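Local structure of transcriptional regulator, TetR family (Agrobacterium tumefaciens, 3C2B) at residues D91-F96 / R166-L171; A65-Q70 / G128-E133. The protein probably binds DNA at cis-regulatory sites as a transcription factor of the TetR family, with an AefR-like C-terminal domain joined to its helix-turn-helix region. All coordinates share one frame; numbering follows the deposited sequence.

Contact 1 (D91-F96 / R166-L171); sequences DHLEVF and RSFYGL
L93 and F168 sit on facing helical turns, their CA atoms 9.6 Å apart, and the CA of F96 lies 10.3 Å from that of Y169, a separation wide enough for side chains to fill the space between the two backbones. F168 does most of the filling. Its CG stands anti to the backbone N (chi1 -167°), which sends the ring across the gap until its far end lies between L93 and F96. There F168 CE2 meets the methyl L93 CD2 at 3.7 Å and the ring carbon F96 CD2 at 3.6 Å. The neighbouring F168 CZ comes in the plane of its ring to the carbonyl L93 O, 3.7 Å away. The two phenyl rings run past each other in opposite directions, with planes 27° apart; centroids 5.9 Å apart leave them barely overlapping. Phenylalanine suits position 168 because it is long, flat and wholly apolar, and leucine suits 93 because a branched end can pack against a ring. Around them L146 and V198 touch L93, A143 and R142 touch F96, and F201 brings a second ring to F168. On the far flank of helix 161-173, L171 packs on L171 of the second subunit. Such packing of aromatic and aliphatic side chains between helices 86-104 and 161-173 is characteristic of the all-helical C-terminal core of a TetR-family regulator.

Contact 2 (A65-Q70 / G128-E133); sequences AMITFQ and GDLLLE
I67 and L131 meet with their side chains crossing at about a right angle; I67 CD1 is modelled 3.3 Å from L131 CD2, a separation short enough to be doubtful in detail. The other branch of isoleucine, CG2, turns to both leucines, reaching L131 CD1 at 3.9 Å and L130 CD2 at 4.0 Å. With CG1 anti to the carbonyl carbon (chi1 -66°), CD1 is carried to L131, and CG2, anti to the backbone N, is left to meet both leucines; a beta-branched residue suits a place with two neighbours. Beside it the methyl of T68 fits against the fork of L130, with T68 CG2 3.6 Å from L130 CD2 and 3.7 Å from L130 CD1. Threonine suits this partly exposed edge: its methyl joins the apolar patch while OG1 turns back to make a weak hydrogen bond with A64 O in its own helix. The supporting backbones are nearly parallel, the short axes inclined by 17° and 10.3 Å apart at their closest, with I67 nearest L130. In TetR-family terms, helix 59-71 follows the predicted helix-turn-helix, and this packing joins it to helix 127-134 of the C-terminal part. A polar tie accompanies the leucines, since the side-chain amide NE2 of Q71 gives a hydrogen bond to L130 O. L131 also touches N113 and A116 of helix 107-120, which receives Q70 on V108 and L112. M66, a selenomethionine here, packs on L25 of helix 15-31, while beyond the other helix L132 touches R179 of the second subunit.

Contact 1 is core packing, all three of its touching residues being buried, whereas contact 2 is partly buried, with T68 and L131 partly exposed. They use different helices, though 59-71 and 86-104 are consecutive in the chain, and their segments alternate along it. Their centres lie 24 Å apart on opposite sides of the chain's centre. Both are apolar, but contact 1 relies on two phenylalanine rings and a leucine, while contact 2 relies on branched aliphatic groups and a methyl. Both touch the second subunit: contact 1, within the C-terminal domain, through packing and hydrogen bonds of R166 and L171, contact 2 through packing of L132. Contact 2 joins the helix following the predicted helix-turn-helix to the C-terminal part.

Contact 1 (D91-F96 / R166-L171)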
ATOM      1  N   ASP A  91      14.946  12.375 -16.998  1.00 42.83           N
ATOM      2  CA  ASP A  91      14.569  13.513 -16.160  1.00 43.09           C
ATOM      3  C   ASP A  91      13.099  13.528 -15.859  1.00 41.84           C
ATOM      4  O   ASP A  91      12.749  13.694 -14.715  1.00 41.89           O
ATOM      5  CB  ASP A  91      14.988  14.878 -16.787  1.00 42.66           C
ATOM      6  CG  ASP A  91      16.498  15.114 -16.728  1.00 44.84           C
ATOM      7  OD1 ASP A  91      17.231  14.273 -16.143  1.00 47.55           O
ATOM      8  OD2 ASP A  91      16.955  16.137 -17.270  1.00 47.79           O
ATOM      9  N   HIS A  92      12.254  13.412 -16.897  1.00 40.75           N
ATOM     10  CA  HIS A  92      10.792  13.355 -16.728  1.00 40.18           C
ATOM     11  C   HIS A  92      10.349  12.210 -15.817  1.00 39.16           C
ATOM     12  O   HIS A  92       9.396  12.336 -15.026  1.00 39.18           O
ATOM     13  CB  HIS A  92      10.107  13.175 -18.077  1.00 39.41           C
ATOM     14  CG  HIS A  92      10.049  14.426 -18.900  1.00 41.04           C
ATOM     15  ND1 HIS A  92       9.741  15.654 -18.363  1.00 41.62           N
ATOM     16  CD2 HIS A  92      10.198  14.629 -20.234  1.00 43.35           C
ATOM     17  CE1 HIS A  92       9.720  16.565 -19.325  1.00 43.12           C
ATOM     18  NE2 HIS A  92       9.981  15.967 -20.473  1.00 42.67           N
ATOM     19  N   LEU A  93      11.001  11.075 -15.957  1.00 39.11           N
ATOM     20  CA  LEU A  93      10.636   9.920 -15.128  1.00 38.27           C
ATOM     21  C   LEU A  93      11.023  10.135 -13.684  1.00 39.27           C
ATOM     22  O   LEU A  93      10.278   9.747 -12.812  1.00 37.99           O
ATOM     23  CB  LEU A  93      11.233   8.650 -15.649  1.00 37.33           C
ATOM     24  CG  LEU A  93      10.683   8.100 -16.976  1.00 38.20           C
ATOM     25  CD1 LEU A  93      11.598   6.976 -17.445  1.00 37.50           C
ATOM     26  CD2 LEU A  93       9.208   7.604 -16.864  1.00 34.33           C
ATOM     27  N   GLU A  94      12.166  10.772 -13.410  1.00 40.55           N
ATOM     28  CA  GLU A  94      12.483  11.095 -12.024  1.00 42.44           C
ATOM     29  C   GLU A  94      11.488  12.102 -11.426  1.00 41.50           C
ATOM     30  O   GLU A  94      11.080  11.951 -10.280  1.00 41.96           O
ATOM     31  CB  GLU A  94      13.904  11.646 -11.881  1.00 42.30           C
ATOM     32  CG  GLU A  94      14.992  10.606 -12.188  1.00 48.14           C
ATOM     33  CD  GLU A  94      16.402  11.110 -11.849  1.00 47.87           C
ATOM     34  OE1 GLU A  94      16.586  11.826 -10.835  1.00 53.77           O
ATOM     35  OE2 GLU A  94      17.330  10.785 -12.604  1.00 54.96           O
ATOM     36  N   VAL A  95      11.156  13.156 -12.183  1.00 40.23           N
ATOM     37  CA  VAL A  95      10.223  14.169 -11.691  1.00 40.12           C
ATOM     38  C   VAL A  95       8.855  13.516 -11.410  1.00 39.65           C
ATOM     39  O   VAL A  95       8.250  13.742 -10.369  1.00 37.75           O
ATOM     40  CB  VAL A  95      10.138  15.402 -12.632  1.00 39.40           C
ATOM     41  CG1 VAL A  95       9.018  16.374 -12.182  1.00 37.71           C
ATOM     42  CG2 VAL A  95      11.509  16.126 -12.723  1.00 38.00           C
ATOM     43  N   PHE A  96       8.420  12.664 -12.337  1.00 39.54           N
ATOM     44  CA  PHE A  96       7.232  11.902 -12.104  1.00 39.17           C
ATOM     45  C   PHE A  96       7.285  11.113 -10.751  1.00 38.83           C
ATOM     46  O   PHE A  96       6.386  11.218  -9.898  1.00 37.16           O
ATOM     47  CB  PHE A  96       6.963  10.930 -13.255  1.00 39.21           C
ATOM     48  CG  PHE A  96       5.827  10.044 -12.956  1.00 39.02           C
ATOM     49  CD1 PHE A  96       4.512  10.494 -13.184  1.00 37.15           C
ATOM     50  CD2 PHE A  96       6.042   8.795 -12.344  1.00 38.71           C
ATOM     51  CE1 PHE A  96       3.410   9.702 -12.843  1.00 37.09           C
ATOM     52  CE2 PHE A  96       4.924   7.981 -11.981  1.00 38.05           C
ATOM     53  CZ  PHE A  96       3.604   8.457 -12.226  1.00 36.42           C
ATOM     54  N   ARG A 166       2.887  -0.656 -13.947  1.00 40.53           N
ATOM     55  CA  ARG A 166       2.768  -1.464 -12.729  1.00 40.15           C
ATOM     56  C   ARG A 166       4.113  -1.659 -11.989  1.00 38.61           C
ATOM     57  O   ARG A 166       4.203  -1.408 -10.734  1.00 38.55           O
ATOM     58  CB  ARG A 166       2.018  -2.818 -13.008  1.00 39.24           C
ATOM     59  CG  ARG A 166       1.663  -3.572 -11.721  1.00 40.44           C
ATOM     60  CD  ARG A 166       1.090  -5.006 -11.957  1.00 41.46           C
ATOM     61  NE  ARG A 166       0.747  -5.651 -10.695  1.00 39.43           N
ATOM     62  CZ  ARG A 166       1.627  -6.194  -9.837  1.00 38.70           C
ATOM     63  NH1 ARG A 166       2.923  -6.211 -10.103  1.00 38.31           N
ATOM     64  NH2 ARG A 166       1.215  -6.713  -8.700  1.00 36.48           N
ATOM     65  N   SER A 167       5.127  -2.095 -12.742  1.00 36.29           N
ATOM     66  CA  SER A 167       6.473  -2.288 -12.227  1.00 35.59           C
ATOM     67  C   SER A 167       7.062  -0.969 -11.713  1.00 35.61           C
ATOM     68  O   SER A 167       7.580  -0.924 -10.618  1.00 36.29           O
ATOM     69  CB  SER A 167       7.408  -2.836 -13.306  1.00 36.63           C
ATOM     70  OG  SER A 167       7.064  -4.172 -13.665  1.00 38.06           O
ATOM     71  N   PHE A 168       6.962   0.090 -12.496  1.00 33.98           N
ATOM     72  CA  PHE A 168       7.488   1.398 -12.125  1.00 34.55           C
ATOM     73  C   PHE A 168       6.851   1.869 -10.843  1.00 34.74           C
ATOM     74  O   PHE A 168       7.542   2.338  -9.926  1.00 35.98           O
ATOM     75  CB  PHE A 168       7.201   2.397 -13.248  1.00 33.17           C
ATOM     76  CG  PHE A 168       7.952   3.706 -13.144  1.00 34.89           C
ATOM     77  CD1 PHE A 168       9.218   3.787 -12.544  1.00 34.91           C
ATOM     78  CD2 PHE A 168       7.391   4.871 -13.662  1.00 35.03           C
ATOM     79  CE1 PHE A 168       9.910   5.009 -12.501  1.00 34.36           C
ATOM     80  CE2 PHE A 168       8.097   6.088 -13.637  1.00 39.08           C
ATOM     81  CZ  PHE A 168       9.358   6.149 -13.042  1.00 34.99           C
ATOM     82  N   TYR A 169       5.549   1.669 -10.726  1.00 34.73           N
ATOM     83  CA  TYR A 169       4.829   2.176  -9.566  1.00 34.47           C
ATOM     84  C   TYR A 169       5.309   1.427  -8.335  1.00 34.59           C
ATOM     85  O   TYR A 169       5.551   2.038  -7.283  1.00 34.95           O
ATOM     86  CB  TYR A 169       3.319   1.994  -9.801  1.00 34.20           C
ATOM     87  CG  TYR A 169       2.427   2.624  -8.751  1.00 35.72           C
ATOM     88  CD1 TYR A 169       2.333   2.111  -7.459  1.00 36.47           C
ATOM     89  CD2 TYR A 169       1.677   3.741  -9.070  1.00 37.45           C
ATOM     90  CE1 TYR A 169       1.505   2.737  -6.513  1.00 39.13           C
ATOM     91  CE2 TYR A 169       0.826   4.346  -8.144  1.00 39.22           C
ATOM     92  CZ  TYR A 169       0.760   3.865  -6.900  1.00 38.43           C
ATOM     93  OH  TYR A 169      -0.098   4.502  -6.065  1.00 38.12           O
ATOM     94  N   GLY A 170       5.411   0.101  -8.436  1.00 34.07           N
ATOM     95  CA  GLY A 170       5.839  -0.703  -7.269  1.00 34.16           C
ATOM     96  C   GLY A 170       7.280  -0.368  -6.882  1.00 34.40           C
ATOM     97  O   GLY A 170       7.641  -0.306  -5.692  1.00 34.92           O
ATOM     98  N   LEU A 171       8.118  -0.141  -7.886  1.00 33.85           N
ATOM     99  CA  LEU A 171       9.510   0.293  -7.645  1.00 33.86           C
ATOM    100  C   LEU A 171       9.629   1.656  -6.952  1.00 34.01           C
ATOM    101  O   LEU A 171      10.490   1.842  -6.089  1.00 36.06           O
ATOM    102  CB  LEU A 171      10.356   0.290  -8.926  1.00 31.16           C
ATOM    103  CG  LEU A 171      10.628  -1.090  -9.582  1.00 32.62           C
ATOM    104  CD1 LEU A 171      11.235  -0.901 -10.993  1.00 31.20           C
ATOM    105  CD2 LEU A 171      11.602  -1.985  -8.735  1.00 32.54           C
TER

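Contact 2 (A65-Q70 / G128-E133)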
ATOM      1  N   ALA A  65     -18.803  13.825  -1.717  1.00 82.22           N
ATOM      2  CA  ALA A  65     -18.608  15.201  -2.175  1.00 81.88           C
ATOM      3  C   ALA A  65     -17.258  15.716  -1.702  1.00 81.69           C
ATOM      4  O   ALA A  65     -16.611  16.468  -2.408  1.00 82.11           O
ATOM      5  CB  ALA A  65     -19.752  16.120  -1.716  1.00 81.79           C
HETATM    6  N   MSE A  66     -16.850  15.296  -0.509  1.00 80.99           N
HETATM    7  CA  MSE A  66     -15.507  15.539   0.019  1.00 80.97           C
HETATM    8  C   MSE A  66     -14.403  14.946  -0.904  1.00 81.12           C
HETATM    9  O   MSE A  66     -13.405  15.605  -1.228  1.00 81.28           O
HETATM   10  CB  MSE A  66     -15.383  14.927   1.428  1.00 80.53           C
HETATM   11  CG  MSE A  66     -16.250  15.569   2.537  1.00 78.03           C
HETATM   12 SE   MSE A  66     -16.052  14.653   4.291  0.60 80.74          SE
HETATM   13  CE  MSE A  66     -14.130  14.890   4.575  1.00 74.95           C
ATOM     14  N   ILE A  67     -14.591  13.693  -1.305  1.00 81.40           N
ATOM     15  CA  ILE A  67     -13.689  13.027  -2.259  1.00 81.45           C
ATOM     16  C   ILE A  67     -13.678  13.738  -3.638  1.00 81.81           C
ATOM     17  O   ILE A  67     -12.600  13.976  -4.189  1.00 82.04           O
ATOM     18  CB  ILE A  67     -14.017  11.515  -2.420  1.00 81.35           C
ATOM     19  CG1 ILE A  67     -13.734  10.771  -1.107  1.00 81.82           C
ATOM     20  CG2 ILE A  67     -13.239  10.890  -3.601  1.00 79.48           C
ATOM     21  CD1 ILE A  67     -14.082   9.274  -1.096  1.00 81.42           C
ATOM     22  N   THR A  68     -14.853  14.081  -4.185  1.00 81.62           N
ATOM     23  CA  THR A  68     -14.895  14.720  -5.512  1.00 81.26           C
ATOM     24  C   THR A  68     -14.572  16.222  -5.477  1.00 80.94           C
ATOM     25  O   THR A  68     -14.160  16.779  -6.496  1.00 81.91           O
ATOM     26  CB  THR A  68     -16.207  14.449  -6.273  1.00 81.45           C
ATOM     27  OG1 THR A  68     -17.286  15.159  -5.656  1.00 81.84           O
ATOM     28  CG2 THR A  68     -16.514  12.955  -6.297  1.00 81.67           C
ATOM     29  N   PHE A  69     -14.772  16.868  -4.327  1.00 79.81           N
ATOM     30  CA  PHE A  69     -14.330  18.259  -4.097  1.00 78.94           C
ATOM     31  C   PHE A  69     -12.803  18.307  -4.091  1.00 78.06           C
ATOM     32  O   PHE A  69     -12.213  19.189  -4.705  1.00 77.45           O
ATOM     33  CB  PHE A  69     -14.893  18.785  -2.754  1.00 79.01           C
ATOM     34  CG  PHE A  69     -14.303  20.106  -2.283  1.00 79.40           C
ATOM     35  CD1 PHE A  69     -14.645  21.312  -2.905  1.00 78.11           C
ATOM     36  CD2 PHE A  69     -13.438  20.149  -1.184  1.00 78.46           C
ATOM     37  CE1 PHE A  69     -14.108  22.538  -2.456  1.00 78.06           C
ATOM     38  CE2 PHE A  69     -12.904  21.381  -0.727  1.00 77.81           C
ATOM     39  CZ  PHE A  69     -13.243  22.570  -1.361  1.00 77.30           C
ATOM     40  N   GLN A  70     -12.167  17.351  -3.406  1.00 77.00           N
ATOM     41  CA  GLN A  70     -10.714  17.334  -3.355  1.00 76.44           C
ATOM     42  C   GLN A  70     -10.100  16.998  -4.718  1.00 75.70           C
ATOM     43  O   GLN A  70      -9.229  17.726  -5.209  1.00 75.29           O
ATOM     44  CB  GLN A  70     -10.211  16.392  -2.273  1.00 76.13           C
ATOM     45  CG  GLN A  70      -8.694  16.244  -2.241  1.00 78.03           C
ATOM     46  CD  GLN A  70      -7.950  17.482  -1.716  1.00 78.71           C
ATOM     47  OE1 GLN A  70      -8.549  18.497  -1.357  1.00 78.79           O
ATOM     48  NE2 GLN A  70      -6.622  17.380  -1.667  1.00 80.31           N
ATOM     49  N   GLY A 128     -14.842   3.636  -1.931  1.00 62.14           N
ATOM     50  CA  GLY A 128     -13.608   3.023  -2.432  1.00 61.30           C
ATOM     51  C   GLY A 128     -13.457   3.137  -3.942  1.00 60.79           C
ATOM     52  O   GLY A 128     -12.358   3.404  -4.440  1.00 59.91           O
ATOM     53  N   ASP A 129     -14.575   2.968  -4.662  1.00 60.46           N
ATOM     54  CA  ASP A 129     -14.579   2.997  -6.138  1.00 60.20           C
ATOM     55  C   ASP A 129     -14.246   4.383  -6.663  1.00 59.18           C
ATOM     56  O   ASP A 129     -13.660   4.515  -7.734  1.00 58.61           O
ATOM     57  CB  ASP A 129     -15.920   2.527  -6.737  1.00 61.10           C
ATOM     58  CG  ASP A 129     -16.466   1.264  -6.072  1.00 63.00           C
ATOM     59  OD1 ASP A 129     -16.785   1.323  -4.856  1.00 66.16           O
ATOM     60  OD2 ASP A 129     -16.601   0.235  -6.767  1.00 63.01           O
ATOM     61  N   LEU A 130     -14.613   5.407  -5.894  1.00 57.94           N
ATOM     62  CA  LEU A 130     -14.345   6.784  -6.275  1.00 57.06           C
ATOM     63  C   LEU A 130     -12.846   7.081  -6.271  1.00 56.34           C
ATOM     64  O   LEU A 130     -12.336   7.757  -7.163  1.00 56.34           O
ATOM     65  CB  LEU A 130     -15.099   7.748  -5.359  1.00 57.17           C
ATOM     66  CG  LEU A 130     -15.997   8.734  -6.102  1.00 57.21           C
ATOM     67  CD1 LEU A 130     -16.917   9.480  -5.122  1.00 56.72           C
ATOM     68  CD2 LEU A 130     -15.145   9.696  -6.918  1.00 56.58           C
ATOM     69  N   LEU A 131     -12.129   6.572  -5.277  1.00 55.77           N
ATOM     70  CA  LEU A 131     -10.669   6.731  -5.264  1.00 54.99           C
ATOM     71  C   LEU A 131     -10.048   5.773  -6.272  1.00 54.95           C
ATOM     72  O   LEU A 131      -9.102   6.128  -6.981  1.00 54.69           O
ATOM     73  CB  LEU A 131     -10.084   6.492  -3.870  1.00 55.11           C
ATOM     74  CG  LEU A 131     -10.197   7.552  -2.763  1.00 54.49           C
ATOM     75  CD1 LEU A 131      -9.869   8.957  -3.247  1.00 54.65           C
ATOM     76  CD2 LEU A 131     -11.576   7.507  -2.192  1.00 55.76           C
ATOM     77  N   LEU A 132     -10.609   4.565  -6.340  1.00 54.14           N
ATOM     78  CA  LEU A 132     -10.152   3.549  -7.273  1.00 54.25           C
ATOM     79  C   LEU A 132     -10.307   4.024  -8.748  1.00 54.36           C
ATOM     80  O   LEU A 132      -9.389   3.862  -9.571  1.00 53.88           O
ATOM     81  CB  LEU A 132     -10.952   2.252  -7.028  1.00 54.42           C
ATOM     82  CG  LEU A 132     -10.289   0.905  -6.711  1.00 53.66           C
ATOM     83  CD1 LEU A 132      -8.986   1.083  -5.959  1.00 49.62           C
ATOM     84  CD2 LEU A 132     -11.277   0.008  -5.943  1.00 53.21           C
ATOM     85  N   GLU A 133     -11.462   4.613  -9.068  1.00 53.94           N
ATOM     86  CA  GLU A 133     -11.780   4.948 -10.449  1.00 53.55           C
ATOM     87  C   GLU A 133     -11.283   6.325 -10.858  1.00 52.67           C
ATOM     88  O   GLU A 133     -10.967   6.511 -12.025  1.00 53.19           O
ATOM     89  CB  GLU A 133     -13.292   4.858 -10.730  1.00 53.72           C
ATOM     90  CG  GLU A 133     -13.930   3.468 -10.641  1.00 53.99           C
ATOM     91  CD  GLU A 133     -15.453   3.536 -10.467  1.00 54.13           C
ATOM     92  OE1 GLU A 133     -16.175   2.797 -11.169  1.00 52.79           O
ATOM     93  OE2 GLU A 133     -15.933   4.336  -9.623  1.00 56.87           O
TER